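Long-range contacts in fanconi-associated nuclease 1 homolog (Pseudomonas aeruginosa, PDB 5Y7Q), which is a bacterial homolog of the Fanconi-associated nuclease FAN1, a DNA-bound protein with a VRR-NUC nuclease domain and a SAP domain: residues T93-K99 with E182-L187; A82-M87 with L100-I105; F133-K138 with N153-D157. All blocks are in the same frame, centred on the assembly; numbering follows the deposited sequence.

Contact 1. Residues T93-K99 with E182-L187. With nucleotides of chain D.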
# COMPACT_ATOMS: atom_id res chain seq x y z
N THR A 93 15.61 -1.95 18.56
CA THR A 93 16.46 -3.05 18.99
C THR A 93 16.91 -2.98 20.45
O THR A 93 17.49 -3.94 20.95
CB THR A 93 17.64 -3.13 18.02
OG1 THR A 93 18.11 -4.47 17.93
CG2 THR A 93 18.76 -2.20 18.44
N LEU A 94 16.60 -1.90 21.18
CA LEU A 94 17.14 -1.64 22.52
C LEU A 94 16.04 -1.70 23.58
O LEU A 94 14.98 -1.07 23.41
CB LEU A 94 17.80 -0.27 22.57
CG LEU A 94 18.96 -0.03 21.61
CD1 LEU A 94 19.18 1.49 21.43
CD2 LEU A 94 20.24 -0.74 22.11
N PHE A 95 16.28 -2.43 24.66
CA PHE A 95 15.27 -2.62 25.70
C PHE A 95 15.90 -2.52 27.08
O PHE A 95 17.07 -2.86 27.28
CB PHE A 95 14.57 -3.97 25.55
CG PHE A 95 13.94 -4.15 24.20
CD1 PHE A 95 14.59 -4.84 23.21
CD2 PHE A 95 12.71 -3.56 23.91
CE1 PHE A 95 14.04 -4.98 21.96
CE2 PHE A 95 12.15 -3.70 22.67
CZ PHE A 95 12.82 -4.41 21.69
N ARG A 96 15.13 -2.01 28.03
CA ARG A 96 15.51 -1.98 29.43
C ARG A 96 14.87 -3.16 30.13
O ARG A 96 13.70 -3.44 29.92
CB ARG A 96 15.03 -0.70 30.11
CG ARG A 96 15.53 0.61 29.54
CD ARG A 96 14.72 1.77 30.14
NE ARG A 96 14.69 1.79 31.61
CZ ARG A 96 15.06 2.82 32.37
NH1 ARG A 96 15.50 3.96 31.83
NH2 ARG A 96 14.98 2.73 33.70
N GLU A 97 15.64 -3.83 30.99
CA GLU A 97 15.14 -5.05 31.63
C GLU A 97 13.73 -4.87 32.21
O GLU A 97 12.88 -5.77 32.08
CB GLU A 97 16.11 -5.49 32.73
CG GLU A 97 15.75 -6.81 33.36
CD GLU A 97 16.84 -7.32 34.28
OE1 GLU A 97 16.65 -7.27 35.52
OE2 GLU A 97 17.88 -7.76 33.76
N GLY A 98 13.45 -3.71 32.81
CA GLY A 98 12.18 -3.52 33.48
C GLY A 98 11.01 -3.43 32.53
O GLY A 98 9.89 -3.81 32.89
N LYS A 99 11.24 -2.95 31.32
CA LYS A 99 10.20 -2.95 30.31
C LYS A 99 10.01 -4.32 29.67
O LYS A 99 9.04 -4.51 28.92
CB LYS A 99 10.51 -1.86 29.28
CG LYS A 99 10.26 -0.45 29.83
CD LYS A 99 10.09 0.59 28.73
CE LYS A 99 9.34 1.83 29.22
NZ LYS A 99 8.99 2.78 28.10
N GLU A 182 19.38 -0.17 36.11
CA GLU A 182 18.62 -1.09 35.25
C GLU A 182 19.41 -1.46 34.00
O GLU A 182 19.67 -0.58 33.16
CB GLU A 182 17.28 -0.46 34.88
CG GLU A 182 16.23 -1.42 34.38
CD GLU A 182 14.87 -0.74 34.26
OE1 GLU A 182 14.59 0.13 35.11
OE2 GLU A 182 14.10 -1.04 33.31
N PRO A 183 19.78 -2.73 33.79
CA PRO A 183 20.53 -3.10 32.59
C PRO A 183 19.73 -2.89 31.31
O PRO A 183 18.52 -2.69 31.31
CB PRO A 183 20.86 -4.58 32.80
CG PRO A 183 19.89 -5.04 33.81
CD PRO A 183 19.60 -3.87 34.70
N VAL A 184 20.45 -2.93 30.20
CA VAL A 184 19.91 -2.62 28.89
C VAL A 184 20.40 -3.66 27.90
O VAL A 184 21.60 -3.86 27.75
CB VAL A 184 20.31 -1.20 28.45
CG1 VAL A 184 20.21 -1.08 26.97
CG2 VAL A 184 19.42 -0.17 29.12
N TYR A 185 19.47 -4.32 27.20
CA TYR A 185 19.78 -5.35 26.22
C TYR A 185 19.58 -4.84 24.80
O TYR A 185 18.69 -4.01 24.54
CB TYR A 185 18.90 -6.58 26.46
CG TYR A 185 18.98 -7.10 27.88
CD1 TYR A 185 20.04 -7.87 28.31
CD2 TYR A 185 17.99 -6.79 28.80
CE1 TYR A 185 20.13 -8.33 29.60
CE2 TYR A 185 18.06 -7.26 30.09
CZ TYR A 185 19.13 -8.03 30.49
OH TYR A 185 19.21 -8.49 31.79
N GLU A 186 20.43 -5.31 23.89
CA GLU A 186 20.32 -5.00 22.47
C GLU A 186 20.20 -6.30 21.68
O GLU A 186 21.08 -7.17 21.76
CB GLU A 186 21.51 -4.19 21.96
CG GLU A 186 21.43 -3.89 20.46
CD GLU A 186 22.65 -3.15 19.92
OE1 GLU A 186 23.77 -3.73 19.91
OE2 GLU A 186 22.49 -1.98 19.50
N LEU A 187 19.13 -6.40 20.87
CA LEU A 187 18.94 -7.53 19.96
C LEU A 187 19.87 -7.41 18.74
O LEU A 187 19.97 -6.34 18.15
CB LEU A 187 17.49 -7.55 19.53
CG LEU A 187 16.79 -8.59 18.71
CD1 LEU A 187 16.95 -9.98 19.31
CD2 LEU A 187 15.35 -8.10 18.79
P DC D 19 7.49 4.93 31.74
OP1 DC D 19 8.90 4.49 31.62
OP2 DC D 19 6.87 5.21 33.06
O5' DC D 19 7.37 6.25 30.86
C5' DC D 19 7.62 6.16 29.47
C4' DC D 19 7.59 7.53 28.84
O4' DC D 19 6.23 7.96 28.60
C3' DC D 19 8.24 8.63 29.66
O3' DC D 19 8.89 9.51 28.78
C2' DC D 19 7.03 9.30 30.33
C1' DC D 19 5.99 9.19 29.24
N1 DC D 19 4.61 9.15 29.74
C2 DC D 19 3.58 9.62 28.93
O2 DC D 19 3.87 10.09 27.83
N3 DC D 19 2.31 9.56 29.38
C4 DC D 19 2.06 9.04 30.58
N4 DC D 19 0.79 9.00 31.00
C5 DC D 19 3.10 8.54 31.42
C6 DC D 19 4.35 8.61 30.96

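Contact 2. Residues A82-M87 with L100-I105. With nucleotides of chain B.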
# COMPACT_ATOMS: atom_id res chain seq x y z
N ALA A 82 10.67 -17.49 24.27
CA ALA A 82 9.59 -16.52 24.45
C ALA A 82 10.13 -15.11 24.56
O ALA A 82 9.61 -14.18 23.93
CB ALA A 82 8.78 -16.86 25.70
N LEU A 83 11.19 -14.93 25.36
CA LEU A 83 11.78 -13.62 25.51
C LEU A 83 12.25 -13.10 24.17
O LEU A 83 12.00 -11.93 23.82
CB LEU A 83 12.94 -13.66 26.49
CG LEU A 83 13.52 -12.26 26.65
CD1 LEU A 83 12.41 -11.34 27.16
CD2 LEU A 83 14.73 -12.29 27.59
N LEU A 84 12.90 -13.96 23.39
CA LEU A 84 13.35 -13.54 22.07
C LEU A 84 12.19 -13.00 21.25
O LEU A 84 12.24 -11.86 20.75
CB LEU A 84 13.99 -14.70 21.32
CG LEU A 84 14.76 -14.18 20.12
CD1 LEU A 84 15.67 -13.05 20.59
CD2 LEU A 84 15.57 -15.29 19.49
N VAL A 85 11.14 -13.79 21.13
CA VAL A 85 10.06 -13.39 20.24
C VAL A 85 9.46 -12.07 20.71
O VAL A 85 9.17 -11.17 19.90
CB VAL A 85 9.03 -14.52 20.15
CG1 VAL A 85 7.84 -14.07 19.38
CG2 VAL A 85 9.67 -15.71 19.45
N ARG A 86 9.36 -11.90 22.04
CA ARG A 86 8.91 -10.61 22.56
C ARG A 86 9.80 -9.47 22.07
O ARG A 86 9.29 -8.44 21.62
CB ARG A 86 8.87 -10.64 24.08
CG ARG A 86 7.83 -11.54 24.61
CD ARG A 86 6.46 -11.18 24.15
NE ARG A 86 5.51 -11.75 25.07
CZ ARG A 86 4.21 -11.46 25.11
NH1 ARG A 86 3.69 -10.60 24.26
NH2 ARG A 86 3.43 -12.04 26.04
N MET A 87 11.12 -9.61 22.14
CA MET A 87 11.96 -8.50 21.68
C MET A 87 11.79 -8.25 20.18
O MET A 87 11.75 -7.10 19.73
CB MET A 87 13.43 -8.77 22.02
CG MET A 87 13.68 -9.01 23.53
SD MET A 87 15.28 -9.65 23.95
CE MET A 87 16.28 -8.31 23.40
N LEU A 100 10.88 -5.28 29.98
CA LEU A 100 10.82 -6.66 29.51
C LEU A 100 10.17 -7.63 30.50
O LEU A 100 10.38 -8.84 30.38
CB LEU A 100 12.20 -7.13 29.12
CG LEU A 100 12.57 -6.69 27.72
CD1 LEU A 100 13.94 -7.17 27.36
CD2 LEU A 100 11.56 -7.23 26.74
N ALA A 101 9.50 -7.14 31.54
CA ALA A 101 8.72 -8.02 32.42
C ALA A 101 7.54 -8.69 31.71
O ALA A 101 6.74 -8.03 31.03
CB ALA A 101 8.22 -7.20 33.61
N TYR A 102 7.42 -10.01 31.87
CA TYR A 102 6.30 -10.83 31.40
C TYR A 102 6.09 -11.99 32.37
O TYR A 102 7.06 -12.55 32.90
CB TYR A 102 6.52 -11.43 30.00
CG TYR A 102 6.69 -10.45 28.89
CD1 TYR A 102 7.96 -10.02 28.52
CD2 TYR A 102 5.59 -9.96 28.19
CE1 TYR A 102 8.14 -9.12 27.51
CE2 TYR A 102 5.76 -9.05 27.16
CZ TYR A 102 7.05 -8.64 26.82
OH TYR A 102 7.25 -7.73 25.80
N ALA A 103 4.84 -12.39 32.57
CA ALA A 103 4.55 -13.38 33.60
C ALA A 103 4.78 -14.82 33.13
O ALA A 103 5.19 -15.66 33.93
CB ALA A 103 3.12 -13.20 34.11
N GLU A 104 4.50 -15.13 31.86
CA GLU A 104 4.81 -16.46 31.35
C GLU A 104 6.30 -16.75 31.43
O GLU A 104 6.70 -17.91 31.56
CB GLU A 104 4.37 -16.62 29.89
CG GLU A 104 3.28 -15.67 29.40
CD GLU A 104 3.79 -14.31 28.97
OE1 GLU A 104 3.52 -13.35 29.72
OE2 GLU A 104 4.44 -14.20 27.90
N ILE A 105 7.12 -15.72 31.26
CA ILE A 105 8.57 -15.90 31.23
C ILE A 105 9.15 -15.93 32.65
O ILE A 105 10.09 -16.68 32.93
CB ILE A 105 9.18 -14.80 30.35
CG1 ILE A 105 8.32 -14.65 29.08
CG2 ILE A 105 10.58 -15.14 29.96
CD1 ILE A 105 9.01 -14.00 27.88
P DT B 9 4.09 -6.18 24.90
OP1 DT B 9 4.69 -6.43 26.23
OP2 DT B 9 4.66 -6.65 23.62
O5' DT B 9 2.60 -6.71 24.94
C5' DT B 9 1.71 -6.20 25.91
C4' DT B 9 0.33 -6.77 25.72
O4' DT B 9 -0.44 -5.88 24.88
C3' DT B 9 0.29 -8.15 25.06
O3' DT B 9 -0.57 -8.99 25.77
C2' DT B 9 -0.24 -7.86 23.66
C1' DT B 9 -1.10 -6.62 23.88
N1 DT B 9 -1.23 -5.76 22.66
C2 DT B 9 -2.43 -5.14 22.37
O2 DT B 9 -3.44 -5.25 23.07
N3 DT B 9 -2.42 -4.38 21.23
C4 DT B 9 -1.36 -4.19 20.36
O4 DT B 9 -1.45 -3.49 19.35
C5 DT B 9 -0.14 -4.87 20.72
C7 DT B 9 1.07 -4.73 19.86
C6 DT B 9 -0.13 -5.60 21.84
P DG B 10 -0.40 -10.57 25.70
OP1 DG B 10 -0.46 -11.06 27.09
OP2 DG B 10 0.74 -10.86 24.81
O5' DG B 10 -1.75 -11.07 25.04
C5' DG B 10 -2.98 -10.77 25.70
C4' DG B 10 -4.11 -10.83 24.72
O4' DG B 10 -3.99 -9.72 23.81
C3' DG B 10 -4.12 -12.10 23.88
O3' DG B 10 -5.32 -12.81 24.08
C2' DG B 10 -4.01 -11.61 22.43
C1' DG B 10 -4.35 -10.14 22.52
N9 DG B 10 -3.61 -9.36 21.56
C8 DG B 10 -2.27 -9.48 21.26
N7 DG B 10 -1.87 -8.64 20.34
C5 DG B 10 -3.02 -7.93 20.01
C6 DG B 10 -3.22 -6.89 19.07
O6 DG B 10 -2.38 -6.37 18.31
N1 DG B 10 -4.55 -6.45 19.06
C2 DG B 10 -5.56 -6.97 19.86
N2 DG B 10 -6.78 -6.43 19.72
N3 DG B 10 -5.39 -7.94 20.74
C4 DG B 10 -4.10 -8.37 20.76

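Contact 3. Residues F133-K138 with N153-D157. With nucleotides of chain D.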
# COMPACT_ATOMS: atom_id res chain seq x y z
N PHE A 133 19.08 8.43 24.70
CA PHE A 133 17.87 9.22 24.90
C PHE A 133 16.62 8.39 24.69
O PHE A 133 15.58 8.67 25.30
CB PHE A 133 17.87 10.42 23.97
CG PHE A 133 18.32 11.67 24.63
CD1 PHE A 133 19.60 11.76 25.15
CD2 PHE A 133 17.45 12.74 24.80
CE1 PHE A 133 20.01 12.91 25.78
CE2 PHE A 133 17.86 13.88 25.44
CZ PHE A 133 19.14 13.97 25.93
N GLY A 134 16.70 7.37 23.83
CA GLY A 134 15.56 6.47 23.68
C GLY A 134 15.33 5.62 24.91
O GLY A 134 14.19 5.46 25.36
N LEU A 135 16.40 5.09 25.49
CA LEU A 135 16.24 4.24 26.67
C LEU A 135 15.81 5.02 27.92
O LEU A 135 15.09 4.49 28.76
CB LEU A 135 17.55 3.49 26.93
CG LEU A 135 17.87 2.47 25.84
CD1 LEU A 135 19.36 2.35 25.62
CD2 LEU A 135 17.25 1.13 26.20
N LEU A 136 16.18 6.29 28.05
CA LEU A 136 16.12 6.96 29.34
C LEU A 136 14.93 7.91 29.46
O LEU A 136 14.40 8.42 28.46
CB LEU A 136 17.40 7.75 29.59
CG LEU A 136 18.43 6.98 30.40
CD1 LEU A 136 19.63 7.84 30.65
CD2 LEU A 136 17.75 6.67 31.68
N LYS A 137 14.47 8.09 30.70
CA LYS A 137 13.46 9.09 31.01
C LYS A 137 14.06 10.49 31.03
O LYS A 137 15.27 10.67 31.26
CB LYS A 137 12.81 8.80 32.36
CG LYS A 137 11.77 7.69 32.36
CD LYS A 137 11.34 7.37 33.80
CE LYS A 137 10.07 6.54 33.85
NZ LYS A 137 8.86 7.32 33.41
N LYS A 138 13.21 11.50 30.80
CA LYS A 138 13.69 12.88 30.72
C LYS A 138 14.14 13.40 32.08
O LYS A 138 15.01 14.27 32.14
CB LYS A 138 12.61 13.80 30.14
CG LYS A 138 13.10 15.24 29.93
CD LYS A 138 11.98 16.20 29.51
CE LYS A 138 12.44 17.66 29.56
NZ LYS A 138 11.40 18.62 29.08
N ASN A 153 14.22 25.46 30.81
CA ASN A 153 13.32 24.33 30.75
C ASN A 153 12.93 24.17 29.29
O ASN A 153 12.35 25.09 28.70
CB ASN A 153 12.10 24.57 31.62
CG ASN A 153 10.94 23.65 31.27
OD1 ASN A 153 11.14 22.50 30.87
ND2 ASN A 153 9.72 24.17 31.41
N LEU A 154 13.27 23.03 28.69
CA LEU A 154 12.99 22.86 27.27
C LEU A 154 12.93 21.37 26.97
O LEU A 154 13.39 20.54 27.76
CB LEU A 154 14.02 23.56 26.39
CG LEU A 154 15.52 23.50 26.71
CD1 LEU A 154 16.12 22.20 26.26
CD2 LEU A 154 16.22 24.66 26.04
N ARG A 155 12.37 21.05 25.80
CA ARG A 155 11.88 19.71 25.54
C ARG A 155 13.04 18.72 25.45
O ARG A 155 14.21 19.04 25.70
CB ARG A 155 11.08 19.67 24.24
CG ARG A 155 9.63 20.06 24.38
CD ARG A 155 8.85 19.61 23.15
NE ARG A 155 8.50 20.71 22.26
CZ ARG A 155 7.37 21.40 22.35
NH1 ARG A 155 6.47 21.09 23.28
NH2 ARG A 155 7.13 22.39 21.50
N LYS A 156 12.67 17.46 25.14
CA LYS A 156 13.63 16.37 25.12
C LYS A 156 14.42 16.31 23.81
O LYS A 156 15.64 16.08 23.82
CB LYS A 156 12.92 15.05 25.39
CG LYS A 156 13.85 13.84 25.56
CD LYS A 156 13.10 12.58 25.97
CE LYS A 156 14.02 11.35 25.92
NZ LYS A 156 13.34 10.10 26.38
N ASP A 157 13.75 16.52 22.67
CA ASP A 157 14.44 16.50 21.38
C ASP A 157 15.37 17.69 21.25
O ASP A 157 16.48 17.56 20.70
CB ASP A 157 13.41 16.47 20.24
CG ASP A 157 12.26 17.46 20.45
OD1 ASP A 157 11.21 17.05 21.00
OD2 ASP A 157 12.40 18.65 20.07
P DA D 21 8.91 16.30 25.65
OP1 DA D 21 9.55 16.24 24.31
OP2 DA D 21 9.68 16.72 26.85
O5' DA D 21 7.69 17.30 25.50
C5' DA D 21 7.16 17.88 26.64
C4' DA D 21 5.76 18.37 26.39
O4' DA D 21 4.83 17.43 26.97
C3' DA D 21 5.49 19.72 27.02
O3' DA D 21 4.88 20.59 26.12
C2' DA D 21 4.60 19.42 28.22
C1' DA D 21 4.01 18.05 27.92
N9 DA D 21 3.96 17.22 29.13
C8 DA D 21 5.03 16.72 29.81
N7 DA D 21 4.71 16.04 30.89
C5 DA D 21 3.33 16.12 30.93
C6 DA D 21 2.38 15.60 31.83
N6 DA D 21 2.69 14.87 32.90
N1 DA D 21 1.08 15.87 31.57
C2 DA D 21 0.76 16.59 30.49
N3 DA D 21 1.57 17.13 29.58
C4 DA D 21 2.85 16.85 29.85
P DA D 20 10.01 10.53 29.28
OP1 DA D 20 11.30 10.12 28.68
OP2 DA D 20 9.84 10.76 30.73
O5' DA D 20 9.57 11.85 28.56
C5' DA D 20 8.23 12.04 28.40
C4' DA D 20 7.92 12.82 27.17
O4' DA D 20 6.50 12.84 27.03
C3' DA D 20 8.29 14.28 27.27
O3' DA D 20 8.19 14.89 25.98
C2' DA D 20 7.21 14.78 28.22
C1' DA D 20 5.99 13.94 27.78
N9 DA D 20 5.18 13.42 28.88
C8 DA D 20 5.61 12.84 30.04
N7 DA D 20 4.64 12.47 30.84
C5 DA D 20 3.49 12.83 30.16
C6 DA D 20 2.11 12.71 30.47
N6 DA D 20 1.64 12.17 31.60
N1 DA D 20 1.22 13.19 29.55
C2 DA D 20 1.70 13.73 28.43
N3 DA D 20 2.95 13.89 28.04
C4 DA D 20 3.81 13.42 28.95
P DC D 19 7.49 4.93 31.74
OP1 DC D 19 8.90 4.49 31.62
OP2 DC D 19 6.87 5.21 33.06
O5' DC D 19 7.37 6.25 30.86
C5' DC D 19 7.62 6.16 29.47
C4' DC D 19 7.59 7.53 28.84
O4' DC D 19 6.23 7.96 28.60
C3' DC D 19 8.24 8.63 29.66
O3' DC D 19 8.89 9.51 28.78
C2' DC D 19 7.03 9.30 30.33
C1' DC D 19 5.99 9.19 29.24
N1 DC D 19 4.61 9.15 29.74
C2 DC D 19 3.58 9.62 28.93
O2 DC D 19 3.87 10.09 27.83
N3 DC D 19 2.31 9.56 29.38
C4 DC D 19 2.06 9.04 30.58
N4 DC D 19 0.79 9.00 31.00
C5 DC D 19 3.10 8.54 31.42
C6 DC D 19 4.35 8.61 30.96

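Contact 1. Residues T93-K99 with E182-L187
Glu182 opens the contact by reaching across to Arg96 and to the turn that follows it. Its OE1 takes a hydrogen bond from Arg96 NH2 (3.0 Å) within a salt bridge. The oxygen lies in the guanidinium plane; the carboxylate is turned 83° against that plane, and Arg96 NH2 meets OE1 from above the carboxylate. Glu182 OE2 is held by Gly98 N at 2.8 Å. Next, Pro183 O accepts a hydrogen bond from Glu97 N (3.1 Å). Val184 faces Arg96 as a non-hydrogen-bonded pair, its CG2 4.0 Å from Arg96 CG. Tyr185 and Phe95 form the hydrogen-bonded pair, N to O both ways. Tyr185 OH donates to Glu97 OE2 at a very short, doubtful 2.5 Å; the oxygen lies at the ring edge, the carboxylate 16° from coplanar. Glu97 reaches it extended, CG anti to the backbone N (chi1 -175°). Glu186 runs alongside Leu94, whose CD2 touches its CB and CG. Leu187 N bonds Thr93 O (3.0 Å). Strand 94-96 is an edge of a three-stranded antiparallel sheet, 184-187 its middle strand and 121-123 the other edge. Glu182 takes bonds from Arg96 and Gly98, and Glu97 is bridged to Arg109, so both are probably kept ionised by these donors.

Contact 2. Residues A82-M87 with L100-I105
Arg86 lies over one face of the Tyr102 ring for most of its length. Its CB sits 3.7 Å from Tyr102 OH, and CG stands over the ring in a CH-pi contact, 3.9 Å from the centroid. CD continues across Tyr102 CZ and CE2. The bend at chi2 (-59°) turns the chain across the ring face. Arg86 NE then comes to 3.4 Å from Tyr102 CE2, and the guanidinium lies over the ring rim, nearly parallel to it (15°). At the tip, Arg86 NH1 donates to OP2 of DG10 of chain B at 3.0 Å. NH2 shares that oxygen and also gives a straight bond (171°) to Glu104 OE2, 3.0 Å away, as part of a salt bridge; the same OE2 is also hydrogen-bonded to Tyr43 OH. The ring face and the carboxylate probably restrict the guanidinium's rotation while its edge meets the phosphate. Tyr102 OH reaches the preceding phosphate, bonding to OP1 of DT9 of chain B. Behind this polar end, Ile105 CD1 packs on Ala82 CB at 3.6 Å, and Leu100 CD2 touches Leu83 CD1 and Met87 CG. Within the FAN1 HTH region, helix 78-89 is thereby clasped by the loop leading to helix 108-118, with Tyr43 of helix 42-57 in a cation-pi contact with Arg86 and Leu187 of strand 184-187 against Met87.

Contact 3. Residues F133-K138 with N153-D157
Lys138 and Lys156 bring the two backbones within 6.6 Å, CA to CA, where the end of helix 129-135 and the turn after it face the start of helix 156-163. Lys156 extends fully along Phe133, the two side chains sliding past each other in opposite directions, with its CG 3.8 Å from Phe133 CD2. CG stands anti to the backbone N (chi1 -173°) and every later torsion is extended, which carries NZ to the helix end. There Lys156 NZ donates to two backbone carbonyls, Phe133 O and Leu136 O, each at 2.9 Å and with C=O...N angles of 163° and 168°. A third bond runs to OP1 of DA20 of chain D, so the ammonium joins the C-terminal end of a helix to a phosphate. This is the SAP region of the protein, and its helix ends lie against the phosphates of chain D: Lys137 and Arg155 are N-caps, and the backbone N atoms of Lys138 and Lys156 make weak bonds to the phosphates of DA20 and DA21 respectively. Lys138 is likewise extended and crosses the other way. Its NZ bonds to Leu154 O at 3.1 Å, coming from above the carbonyl plane, and makes a weak bond to OP2 of DA21 of chain D. Lys137 NZ reaches the phosphate of DC19 of chain D, on the other side of DA20 from DA21, 3.1 Å from O5'.

In the fold
From the N terminus, helix 78-89 leads into strand 94-96, and contact 2 closes a short loop when 100-105 returns to that helix. Contact 1 opens at 93-99, inside this loop, and closes at 182-187, so the two cross along the chain; they meet through Phe95 and Leu187 against Met87, Leu84 and Leu100. Contact 3 opens after contact 2 has closed and shuts at 153-157, lying wholly within the span of contact 1. Leu135 packs on Leu94 and Val184, and its O probably bonds Arg96 NH1. Contact 1 therefore ties the HTH region to the SAP region, while contacts 2 and 3, with centres about 26 Å apart, do not touch.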